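Local coordinates for secreted effector protein sseI (Salmonella enterica subsp. enterica serovar Typhimurium, PDB 4G29), which is a secreted virulence effector whose catalytic domain has a papain-like fold of the cysteine protease superfamily and probably acts as a cysteine-dependent enzyme, at residues 44-49 / 142-147; 62-67 / 91-96. All blocks are in the same frame, centred on the assembly; numbering follows the deposited sequence.

After helices 18-26 and 29-36 the chain forms helix 42-55, the earlier half of interaction 1, and leads from it into strand 61-69. It turns back through strand 78-87 and reaches strand 90-95, where interaction 2 closes a short loop of strands. Helix 117-126 and strand 132-138 follow before helix 141-147 closes the longer loop of interaction 1, so interaction 2 is nested inside it. Interaction 1 joins two helices on one face of the antiparallel sheet; interaction 2 links two strands across the other face. The helices of interaction 1 rest directly on the strands of interaction 2: Val49 CG1 lies 3.6 Å from Phe94 CB, and Ala144 CB lies 3.9 Å from Tyr63 CB.

Interaction 1. Residues 44-49 / 142-147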
ATOM      1  N   SER A  44       3.839   5.583   9.590  1.00 20.61           N
ATOM      2  CA  SER A  44       3.343   5.738  10.978  1.00 20.32           C
ATOM      3  C   SER A  44       1.939   5.126  11.176  1.00 19.30           C
ATOM      4  O   SER A  44       1.512   4.943  12.302  1.00 21.41           O
ATOM      5  CB  SER A  44       3.338   7.223  11.438  1.00 22.24           C
ATOM      6  OG  SER A  44       2.261   7.966  10.864  1.00 22.08           O
ATOM      7  N   LEU A  45       1.195   4.929  10.076  1.00 18.37           N
ATOM      8  CA  LEU A  45      -0.141   4.363  10.136  1.00 17.17           C
ATOM      9  C   LEU A  45      -0.105   2.837  10.212  1.00 18.00           C
ATOM     10  O   LEU A  45      -1.154   2.240  10.529  1.00 18.21           O
ATOM     11  CB  LEU A  45      -1.003   4.828   8.969  1.00 17.38           C
ATOM     12  CG  LEU A  45      -1.504   6.251   9.033  1.00 21.44           C
ATOM     13  CD1 LEU A  45      -1.941   6.776   7.641  1.00 21.41           C
ATOM     14  CD2 LEU A  45      -2.623   6.451  10.053  1.00 24.38           C
HETATM   15  N   MSE A  46       1.027   2.180   9.959  1.00 17.08           N
HETATM   16  CA  MSE A  46       1.032   0.711   9.943  1.00 17.12           C
HETATM   17  C   MSE A  46       0.563   0.114  11.273  1.00 17.61           C
HETATM   18  O   MSE A  46      -0.343  -0.732  11.313  1.00 18.22           O
HETATM   19  CB  MSE A  46       2.402   0.128   9.554  1.00 17.55           C
HETATM   20  CG  MSE A  46       2.670   0.262   8.039  1.00 19.01           C
HETATM   21 SE   MSE A  46       4.245  -0.838   7.520  1.00 24.12          SE
HETATM   22  CE  MSE A  46       5.558   0.511   8.101  1.00 18.44           C
ATOM     23  N   THR A  47       1.201   0.538  12.367  1.00 18.45           N
ATOM     24  CA  THR A  47       0.920  -0.041  13.671  1.00 19.08           C
ATOM     25  C   THR A  47      -0.531   0.229  14.072  1.00 18.44           C
ATOM     26  O   THR A  47      -1.276  -0.713  14.446  1.00 18.94           O
ATOM     27  CB  THR A  47       1.955   0.392  14.687  1.00 20.22           C
ATOM     28  OG1 THR A  47       3.199  -0.230  14.336  1.00 22.23           O
ATOM     29  CG2 THR A  47       1.526   0.039  16.115  1.00 22.03           C
ATOM     30  N   PRO A  48      -0.991   1.506  13.975  1.00 20.25           N
ATOM     31  CA  PRO A  48      -2.352   1.734  14.386  1.00 20.72           C
ATOM     32  C   PRO A  48      -3.409   0.990  13.577  1.00 20.27           C
ATOM     33  O   PRO A  48      -4.364   0.430  14.133  1.00 20.01           O
ATOM     34  CB  PRO A  48      -2.540   3.239  14.219  1.00 22.37           C
ATOM     35  CG  PRO A  48      -1.194   3.808  13.976  1.00 21.47           C
ATOM     36  CD  PRO A  48      -0.206   2.750  13.828  1.00 18.95           C
ATOM     37  N   VAL A  49      -3.228   0.947  12.268  1.00 19.58           N
ATOM     38  CA  VAL A  49      -4.119   0.183  11.392  1.00 17.92           C
ATOM     39  C   VAL A  49      -4.085  -1.305  11.701  1.00 19.14           C
ATOM     40  O   VAL A  49      -5.185  -1.953  11.727  1.00 19.30           O
ATOM     41  CB  VAL A  49      -3.866   0.491   9.889  1.00 18.45           C
ATOM     42  CG1 VAL A  49      -4.617  -0.482   8.942  1.00 19.85           C
ATOM     43  CG2 VAL A  49      -4.269   1.925   9.608  1.00 19.82           C
ATOM     44  N   SER A 142       8.628  -2.859  11.169  1.00 24.47           N
ATOM     45  CA  SER A 142       9.940  -2.238  11.053  1.00 25.08           C
ATOM     46  C   SER A 142      10.800  -2.950   9.970  1.00 24.42           C
ATOM     47  O   SER A 142      11.587  -2.312   9.285  1.00 23.86           O
ATOM     48  CB  SER A 142      10.647  -2.175  12.406  1.00 28.37           C
ATOM     49  OG  SER A 142      11.036  -3.447  12.808  1.00 34.59           O
ATOM     50  N   ILE A 143      10.640  -4.256   9.848  1.00 23.83           N
ATOM     51  CA  ILE A 143      11.262  -4.990   8.719  1.00 24.58           C
ATOM     52  C   ILE A 143      10.795  -4.473   7.360  1.00 23.04           C
ATOM     53  O   ILE A 143      11.614  -4.229   6.456  1.00 20.99           O
ATOM     54  CB  ILE A 143      11.029  -6.492   8.876  1.00 25.73           C
ATOM     55  CG1 ILE A 143      11.645  -6.951  10.185  1.00 30.52           C
ATOM     56  CG2 ILE A 143      11.573  -7.254   7.697  1.00 28.08           C
ATOM     57  CD1 ILE A 143      13.146  -6.793  10.322  1.00 32.90           C
ATOM     58  N   ALA A 144       9.483  -4.264   7.241  1.00 20.38           N
ATOM     59  CA  ALA A 144       8.863  -3.727   6.038  1.00 18.44           C
ATOM     60  C   ALA A 144       9.500  -2.350   5.736  1.00 18.99           C
ATOM     61  O   ALA A 144       9.934  -2.093   4.623  1.00 18.91           O
ATOM     62  CB  ALA A 144       7.328  -3.643   6.205  1.00 18.64           C
ATOM     63  N   ALA A 145       9.570  -1.492   6.752  1.00 19.35           N
ATOM     64  CA  ALA A 145      10.043  -0.133   6.569  1.00 19.47           C
ATOM     65  C   ALA A 145      11.512  -0.122   6.106  1.00 21.25           C
ATOM     66  O   ALA A 145      11.923   0.696   5.265  1.00 19.92           O
ATOM     67  CB  ALA A 145       9.863   0.632   7.894  1.00 19.82           C
ATOM     68  N   ASN A 146      12.305  -1.023   6.684  1.00 22.21           N
ATOM     69  CA  ASN A 146      13.717  -1.116   6.345  1.00 23.96           C
ATOM     70  C   ASN A 146      13.969  -1.639   4.938  1.00 22.78           C
ATOM     71  O   ASN A 146      14.838  -1.117   4.241  1.00 25.26           O
ATOM     72  CB  ASN A 146      14.480  -1.967   7.358  1.00 25.60           C
ATOM     73  CG  ASN A 146      15.957  -2.166   6.944  1.00 31.45           C
ATOM     74  OD1 ASN A 146      16.340  -3.235   6.413  1.00 37.54           O
ATOM     75  ND2 ASN A 146      16.755  -1.110   7.090  1.00 32.42           N
ATOM     76  N   ALA A 147      13.162  -2.621   4.518  1.00 21.99           N
ATOM     77  CA  ALA A 147      13.316  -3.268   3.235  1.00 21.79           C
ATOM     78  C   ALA A 147      12.884  -2.345   2.091  1.00 19.61           C
ATOM     79  O   ALA A 147      13.389  -2.432   0.985  1.00 22.69           O
ATOM     80  CB  ALA A 147      12.465  -4.589   3.191  1.00 20.26           C
TER
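Met46, deposited as selenomethionine, points from helix 42-55 toward helix 141-147 and meets two neighbouring alanines, Ala144 and Ala145. The helices stand well apart here, the closest pair of CA atoms being Met46 CA and Ser142 CA at 9.4 Å, and one long side chain spans the distance. It leaves its backbone with CG turned away from the carbonyl carbon and runs on extended through the next torsion (chi2 -168°), which carries the selenium outward. The last torsion then bends (chi3 -81°) and swings the methyl across. The two outermost atoms therefore divide the work: Met46 SE faces Ala144 CB at 4.4 Å, while Met46 CE lies against Ala145 CB at 4.3 Å. Both alanine methyls project toward the incoming chain, and their small size suits helix 141-147 to receive a long, flexible partner. Phe81 of strand 78-87 touches Met46 from the sheet, and Phe138 touches Ala144, so the contact rests on the strand layer. The Met46 side chain also lies near, without touching, a possible Cys-His-Asp triad of Cys42, His80 and Asp95. With 92 Å² buried and only apolar atoms meeting at these distances, this is a small, loose contact that rests on burial of apolar surface and dispersion and imposes little directional demand; the natural methionine would put sulfur where selenium sits.

Interaction 2. Residues 62-67 / 91-96; sequences RYRGIF and DYVFDV
Arg62 on strand 61-69 reaches over to Asp91 on strand 90-95 and closes a two-pronged salt bridge. From CB, CG is set beside the backbone N (chi1 -73°); CD follows after a bend at chi2, and NE after another at chi3. NE gives its N-H to the backbone O of Asn60, just before the strand, which limits rotation of the head. The terminal nitrogens then grip the carboxylate end-on: Arg62 NH1 bonds to Asp91 OD2 at 2.8 Å and Arg62 NH2 to Asp91 OD1 at 2.9 Å, both nearly straight. The oxygens lie close to the guanidinium plane but are met from above the carboxylate plane, the two planes being 54° apart. Arginine suits the place by its length and paired N-H groups, aspartate by two oxygens that match them. Asp91 OD2 also takes a bond from a water, 3.2 Å away, which in turn accepts one from Arg64 NH2. Arg64 has its stronger polar partner in Asp137, through NE, and Arg64 NH1 passes Val93 CG2 at 3.9 Å. Strand 78-87 runs between strands 61-69 and 90-95, and Val93 touches its Ala82. Farther along, Asp95 OD1 bonds to His80 NE2, consistent with the Asp-His half of a Cys-His-Asp triad. Side chains meeting over an intervening antiparallel strand, on the face covered by helix 117-126, whose Trp120 touches Arg64 and Val93, belong to the central sheet of this papain-like fold.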
ATOM      1  N   ARG A  62      -0.179  -8.763   7.913  1.00 19.30           N
ATOM      2  CA  ARG A  62       1.094  -8.533   7.283  1.00 18.93           C
ATOM      3  C   ARG A  62       1.198  -7.051   6.938  1.00 17.75           C
ATOM      4  O   ARG A  62       0.160  -6.394   6.733  1.00 19.37           O
ATOM      5  CB  ARG A  62       1.216  -9.354   6.006  1.00 19.67           C
ATOM      6  CG  ARG A  62       1.429 -10.825   6.208  1.00 22.06           C
ATOM      7  CD  ARG A  62       0.605 -11.599   5.202  1.00 23.53           C
ATOM      8  NE  ARG A  62      -0.817 -11.575   5.539  1.00 22.01           N
ATOM      9  CZ  ARG A  62      -1.822 -11.865   4.715  1.00 20.05           C
ATOM     10  NH1 ARG A  62      -1.612 -12.217   3.430  1.00 23.98           N
ATOM     11  NH2 ARG A  62      -3.061 -11.838   5.173  1.00 22.10           N
ATOM     12  N   TYR A  63       2.454  -6.616   6.765  1.00 18.91           N
ATOM     13  CA  TYR A  63       2.819  -5.263   6.460  1.00 18.26           C
ATOM     14  C   TYR A  63       3.373  -5.274   5.050  1.00 17.94           C
ATOM     15  O   TYR A  63       4.341  -5.937   4.790  1.00 18.25           O
ATOM     16  CB  TYR A  63       3.812  -4.760   7.477  1.00 19.37           C
ATOM     17  CG  TYR A  63       3.238  -4.772   8.877  1.00 19.47           C
ATOM     18  CD1 TYR A  63       2.337  -3.784   9.300  1.00 21.58           C
ATOM     19  CD2 TYR A  63       3.512  -5.821   9.748  1.00 23.70           C
ATOM     20  CE1 TYR A  63       1.811  -3.790  10.574  1.00 22.99           C
ATOM     21  CE2 TYR A  63       2.909  -5.877  11.009  1.00 29.02           C
ATOM     22  CZ  TYR A  63       2.104  -4.866  11.421  1.00 26.26           C
ATOM     23  OH  TYR A  63       1.570  -4.995  12.688  1.00 30.99           O
ATOM     24  N   ARG A  64       2.700  -4.527   4.179  1.00 17.64           N
ATOM     25  CA  ARG A  64       3.005  -4.499   2.784  1.00 17.22           C
ATOM     26  C   ARG A  64       3.882  -3.309   2.438  1.00 17.18           C
ATOM     27  O   ARG A  64       3.423  -2.162   2.496  1.00 18.18           O
ATOM     28  CB  ARG A  64       1.698  -4.501   1.945  1.00 16.64           C
ATOM     29  CG  ARG A  64       1.951  -4.606   0.426  1.00 17.96           C
ATOM     30  CD  ARG A  64       0.688  -5.038  -0.330  1.00 17.02           C
ATOM     31  NE  ARG A  64       0.341  -6.423  -0.012  1.00 17.73           N
ATOM     32  CZ  ARG A  64      -0.593  -7.147  -0.621  1.00 19.31           C
ATOM     33  NH1 ARG A  64      -1.369  -6.587  -1.522  1.00 21.64           N
ATOM     34  NH2 ARG A  64      -0.796  -8.425  -0.310  1.00 21.90           N
ATOM     35  N   GLY A  65       5.134  -3.577   2.061  1.00 16.05           N
ATOM     36  CA  GLY A  65       6.083  -2.565   1.604  1.00 16.17           C
ATOM     37  C   GLY A  65       6.050  -2.498   0.093  1.00 14.41           C
ATOM     38  O   GLY A  65       6.051  -3.560  -0.570  1.00 15.45           O
ATOM     39  N   ILE A  66       5.924  -1.306  -0.445  1.00 15.24           N
ATOM     40  CA  ILE A  66       5.726  -1.078  -1.858  1.00 14.78           C
ATOM     41  C   ILE A  66       6.750  -0.071  -2.438  1.00 17.08           C
ATOM     42  O   ILE A  66       7.114   0.956  -1.777  1.00 15.81           O
ATOM     43  CB  ILE A  66       4.270  -0.510  -2.106  1.00 14.69           C
ATOM     44  CG1 ILE A  66       3.225  -1.413  -1.469  1.00 17.06           C
ATOM     45  CG2 ILE A  66       3.942  -0.146  -3.614  1.00 15.31           C
ATOM     46  CD1 ILE A  66       2.022  -0.641  -0.949  1.00 14.46           C
ATOM     47  N   PHE A  67       7.249  -0.365  -3.649  1.00 16.96           N
ATOM     48  CA  PHE A  67       7.946   0.659  -4.414  1.00 18.50           C
ATOM     49  C   PHE A  67       7.181   0.998  -5.701  1.00 18.23           C
ATOM     50  O   PHE A  67       6.568   0.112  -6.335  1.00 19.53           O
ATOM     51  CB  PHE A  67       9.351   0.254  -4.820  1.00 17.96           C
ATOM     52  CG  PHE A  67      10.401   0.340  -3.712  1.00 17.67           C
ATOM     53  CD1 PHE A  67      10.420   1.404  -2.753  1.00 19.73           C
ATOM     54  CD2 PHE A  67      11.462  -0.574  -3.684  1.00 19.97           C
ATOM     55  CE1 PHE A  67      11.411   1.478  -1.784  1.00 16.95           C
ATOM     56  CE2 PHE A  67      12.448  -0.512  -2.652  1.00 20.29           C
ATOM     57  CZ  PHE A  67      12.417   0.556  -1.749  1.00 17.51           C
ATOM     58  N   ASP A  91      -8.093 -12.292   1.926  1.00 26.84           N
ATOM     59  CA  ASP A  91      -7.239 -11.152   2.308  1.00 23.94           C
ATOM     60  C   ASP A  91      -7.889  -9.819   1.948  1.00 22.78           C
ATOM     61  O   ASP A  91      -8.465  -9.665   0.876  1.00 24.89           O
ATOM     62  CB  ASP A  91      -5.893 -11.265   1.617  1.00 24.77           C
ATOM     63  CG  ASP A  91      -4.926 -12.253   2.321  1.00 27.47           C
ATOM     64  OD1 ASP A  91      -5.241 -12.734   3.429  1.00 28.85           O
ATOM     65  OD2 ASP A  91      -3.824 -12.539   1.751  1.00 30.21           O
ATOM     66  N   TYR A  92      -7.783  -8.860   2.875  1.00 20.60           N
ATOM     67  CA  TYR A  92      -8.143  -7.459   2.654  1.00 19.65           C
ATOM     68  C   TYR A  92      -6.936  -6.540   2.930  1.00 19.12           C
ATOM     69  O   TYR A  92      -6.107  -6.826   3.787  1.00 19.20           O
ATOM     70  CB  TYR A  92      -9.333  -7.116   3.576  1.00 21.07           C
ATOM     71  CG  TYR A  92     -10.534  -7.939   3.206  1.00 20.88           C
ATOM     72  CD1 TYR A  92     -11.411  -7.527   2.205  1.00 24.96           C
ATOM     73  CD2 TYR A  92     -10.718  -9.191   3.765  1.00 26.89           C
ATOM     74  CE1 TYR A  92     -12.504  -8.302   1.865  1.00 26.46           C
ATOM     75  CE2 TYR A  92     -11.771  -9.964   3.419  1.00 26.12           C
ATOM     76  CZ  TYR A  92     -12.666  -9.516   2.457  1.00 27.55           C
ATOM     77  OH  TYR A  92     -13.759 -10.288   2.085  1.00 34.25           O
ATOM     78  N   VAL A  93      -6.864  -5.465   2.175  1.00 19.48           N
ATOM     79  CA  VAL A  93      -5.813  -4.482   2.296  1.00 18.96           C
ATOM     80  C   VAL A  93      -6.461  -3.196   2.780  1.00 17.76           C
ATOM     81  O   VAL A  93      -7.374  -2.683   2.152  1.00 20.45           O
ATOM     82  CB  VAL A  93      -5.085  -4.244   0.991  1.00 18.25           C
ATOM     83  CG1 VAL A  93      -3.902  -3.296   1.205  1.00 19.05           C
ATOM     84  CG2 VAL A  93      -4.574  -5.592   0.409  1.00 19.17           C
ATOM     85  N   PHE A  94      -5.999  -2.725   3.931  1.00 18.34           N
ATOM     86  CA  PHE A  94      -6.285  -1.386   4.431  1.00 18.06           C
ATOM     87  C   PHE A  94      -5.138  -0.483   3.978  1.00 17.92           C
ATOM     88  O   PHE A  94      -3.956  -0.653   4.386  1.00 17.57           O
ATOM     89  CB  PHE A  94      -6.407  -1.408   5.950  1.00 17.68           C
ATOM     90  CG  PHE A  94      -7.722  -1.920   6.485  1.00 20.86           C
ATOM     91  CD1 PHE A  94      -8.135  -3.233   6.285  1.00 23.31           C
ATOM     92  CD2 PHE A  94      -8.471  -1.113   7.354  1.00 25.27           C
ATOM     93  CE1 PHE A  94      -9.349  -3.714   6.848  1.00 28.03           C
ATOM     94  CE2 PHE A  94      -9.605  -1.565   7.924  1.00 23.82           C
ATOM     95  CZ  PHE A  94     -10.089  -2.871   7.655  1.00 28.55           C
ATOM     96  N   ASP A  95      -5.469   0.476   3.129  1.00 17.89           N
ATOM     97  CA  ASP A  95      -4.491   1.401   2.591  1.00 17.62           C
ATOM     98  C   ASP A  95      -5.083   2.794   2.667  1.00 17.16           C
ATOM     99  O   ASP A  95      -5.466   3.391   1.654  1.00 17.64           O
ATOM    100  CB  ASP A  95      -4.153   0.981   1.148  1.00 18.42           C
ATOM    101  CG  ASP A  95      -3.046   1.818   0.497  1.00 19.90           C
ATOM    102  OD1 ASP A  95      -2.513   2.731   1.137  1.00 18.29           O
ATOM    103  OD2 ASP A  95      -2.736   1.519  -0.693  1.00 18.64           O
ATOM    104  N   VAL A  96      -5.181   3.275   3.898  1.00 17.98           N
ATOM    105  CA  VAL A  96      -5.881   4.507   4.208  1.00 18.27           C
ATOM    106  C   VAL A  96      -5.096   5.800   3.876  1.00 20.01           C
ATOM    107  O   VAL A  96      -5.626   6.880   4.064  1.00 21.19           O
ATOM    108  CB  VAL A  96      -6.448   4.538   5.647  1.00 20.24           C
ATOM    109  CG1 VAL A  96      -7.315   3.273   5.961  1.00 21.49           C
ATOM    110  CG2 VAL A  96      -5.356   4.645   6.700  1.00 18.27           C
TER
HETATM  111  O   HOH W   1      -2.509 -10.767  -0.523  1.00 25.05           O